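Local coordinates for protein nitrophorin Cim l NP (Cimex lectularius, PDB 2IMQ) that carries nitric oxide on a heme group and delivers it to the victim during feeding, causing vasodilation, at residues A[245-250]-A[255-260]. Residues are numbered along the deposited sequence; the frame is centred on the assembly and turned at random.
Sequences ALYKSG and IQPLSY
The hydroxyl of Tyr260 has two hydrogen-bond partners: Ala245 N, which donates to OH at 3.0 Å in a nearly straight bond (163°), and Glu215 OE2. Tyr260 reaches that far because its CG lies anti to the backbone N (chi1 -173°), sending the ring across to the other strand, where CE1 packs on Ala245 CB at 3.7 Å and Phe220 meets the ring edge-to-face. The two strands illustrate how the layers of a beta-sandwich are joined. Strand 243-248 borders one sheet and strand 255-262 the other, their segments running roughly antiparallel (153°) with axes 8.2 Å apart, so side chains rather than a backbone ladder fill the gap. Tyr247 and Ile255 together fill most of it. Tyr247 CD1 touches Ile255 CG2 at 3.5 Å, while farther out Tyr247 CE2 lies 3.6 Å from Pro257 CG, the proline crossing the tyrosine at about a right angle. A water donates to Ile255 O at 2.6 Å and is hydrogen-bonded, at a longer 3.2 Å, to Tyr247 OH. Phe165 and Phe167 extend the apolar surroundings of Ile255. The chemistry is consistent with rings packing between the sheets while Ala245 N and Glu215 hold Tyr260 OH, and a water meets Tyr247 OH.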
loop_
_atom_site.group_PDB
_atom_site.type_symbol
_atom_site.label_atom_id
_atom_site.label_comp_id
_atom_site.label_asym_id
_atom_site.label_seq_id
_atom_site.Cartn_x
_atom_site.Cartn_y
_atom_site.Cartn_z
ATOM N N ALA A 245 4.260 0.558 3.381
ATOM C CA ALA A 245 4.332 1.735 2.491
ATOM C C ALA A 245 5.757 2.143 2.311
ATOM O O ALA A 245 6.471 2.382 3.292
ATOM C CB ALA A 245 3.540 2.910 3.093
ATOM N N LEU A 246 6.176 2.214 1.063
ATOM C CA LEU A 246 7.518 2.639 0.702
ATOM C C LEU A 246 7.376 3.885 -0.157
ATOM O O LEU A 246 6.410 4.075 -0.897
ATOM C CB LEU A 246 8.235 1.582 -0.135
ATOM C CG LEU A 246 8.330 0.226 0.464
ATOM C CD1 LEU A 246 9.056 -0.698 -0.513
ATOM C CD2 LEU A 246 8.978 0.244 1.847
ATOM N N TYR A 247 8.376 4.753 -0.065
ATOM C CA TYR A 247 8.393 5.984 -0.856
ATOM C C TYR A 247 9.750 6.283 -1.416
ATOM O O TYR A 247 10.753 5.850 -0.879
ATOM C CB TYR A 247 7.943 7.181 -0.009
ATOM C CG TYR A 247 8.816 7.573 1.141
ATOM C CD1 TYR A 247 9.793 8.593 1.011
ATOM C CD2 TYR A 247 8.723 6.974 2.359
ATOM C CE1 TYR A 247 10.610 8.975 2.089
ATOM C CE2 TYR A 247 9.510 7.380 3.431
ATOM C CZ TYR A 247 10.453 8.351 3.302
ATOM O OH TYR A 247 11.217 8.693 4.426
ATOM N N LYS A 248 9.742 7.060 -2.496
ATOM C CA LYS A 248 10.976 7.466 -3.152
ATOM C C LYS A 248 10.638 8.644 -4.026
ATOM O O LYS A 248 9.523 8.781 -4.500
ATOM C CB LYS A 248 11.487 6.321 -4.073
ATOM C CG LYS A 248 12.891 6.384 -4.597
ATOM C CD LYS A 248 13.213 5.069 -5.329
ATOM C CE LYS A 248 14.605 5.164 -5.899
ATOM N NZ LYS A 248 15.033 3.967 -6.548
ATOM N N SER A 249 11.677 9.404 -4.365
ATOM C CA SER A 249 11.635 10.410 -5.437
ATOM C C SER A 249 12.683 10.083 -6.451
ATOM O O SER A 249 13.781 9.743 -6.099
ATOM C CB SER A 249 11.929 11.802 -4.912
ATOM O OG SER A 249 11.967 12.797 -5.971
ATOM N N GLY A 250 12.309 10.221 -7.712
ATOM C CA GLY A 250 13.244 10.092 -8.799
ATOM C C GLY A 250 14.032 11.358 -9.089
ATOM O O GLY A 250 14.953 11.327 -9.906
ATOM N N ILE A 255 10.156 13.997 0.416
ATOM C CA ILE A 255 8.933 13.301 0.839
ATOM C C ILE A 255 9.130 13.047 2.315
ATOM O O ILE A 255 10.059 12.364 2.707
ATOM C CB ILE A 255 8.718 11.970 0.068
ATOM C CG1 ILE A 255 8.575 12.214 -1.425
ATOM C CG2 ILE A 255 7.523 11.210 0.629
ATOM C CD1 ILE A 255 8.649 10.968 -2.321
ATOM N N GLN A 256 8.267 13.646 3.121
ATOM C CA GLN A 256 8.342 13.553 4.543
ATOM C C GLN A 256 7.163 12.759 5.094
ATOM O O GLN A 256 6.028 13.228 5.078
ATOM C CB GLN A 256 8.322 14.959 5.155
ATOM C CG GLN A 256 8.398 14.896 6.668
ATOM C CD GLN A 256 9.605 14.122 7.154
ATOM O OE1 GLN A 256 9.463 13.134 7.905
ATOM N NE2 GLN A 256 10.788 14.533 6.714
ATOM N N PRO A 257 7.410 11.545 5.622
ATOM C CA PRO A 257 6.349 10.885 6.328
ATOM C C PRO A 257 5.947 11.684 7.579
ATOM O O PRO A 257 6.790 12.149 8.340
ATOM C CB PRO A 257 6.951 9.535 6.747
ATOM C CG PRO A 257 8.214 9.462 6.076
ATOM C CD PRO A 257 8.644 10.743 5.572
ATOM N N LEU A 258 4.654 11.820 7.783
ATOM C CA LEU A 258 4.081 12.424 8.973
ATOM C C LEU A 258 3.683 11.424 10.010
ATOM O O LEU A 258 3.856 11.659 11.211
ATOM C CB LEU A 258 2.854 13.280 8.575
ATOM C CG LEU A 258 3.112 14.254 7.425
ATOM C CD1 LEU A 258 1.861 14.937 6.948
ATOM C CD2 LEU A 258 4.216 15.255 7.817
ATOM N N SER A 259 3.153 10.291 9.552
ATOM C CA SER A 259 2.790 9.211 10.436
ATOM C C SER A 259 2.685 7.935 9.616
ATOM O O SER A 259 2.503 7.971 8.387
ATOM C CB SER A 259 1.514 9.498 11.171
ATOM O OG SER A 259 0.420 9.537 10.306
ATOM N N TYR A 260 2.778 6.820 10.308
ATOM C CA TYR A 260 2.760 5.473 9.725
ATOM C C TYR A 260 2.268 4.576 10.824
ATOM O O TYR A 260 2.910 4.460 11.847
ATOM C CB TYR A 260 4.170 5.116 9.282
ATOM C CG TYR A 260 4.364 3.841 8.514
ATOM C CD1 TYR A 260 3.439 3.409 7.531
ATOM C CD2 TYR A 260 5.501 3.071 8.699
ATOM C CE1 TYR A 260 3.677 2.283 6.774
ATOM C CE2 TYR A 260 5.738 1.945 7.913
ATOM C CZ TYR A 260 4.824 1.543 6.962
ATOM O OH TYR A 260 5.066 0.411 6.250
HETATM O O HOH W 1 12.237 11.687 3.973
#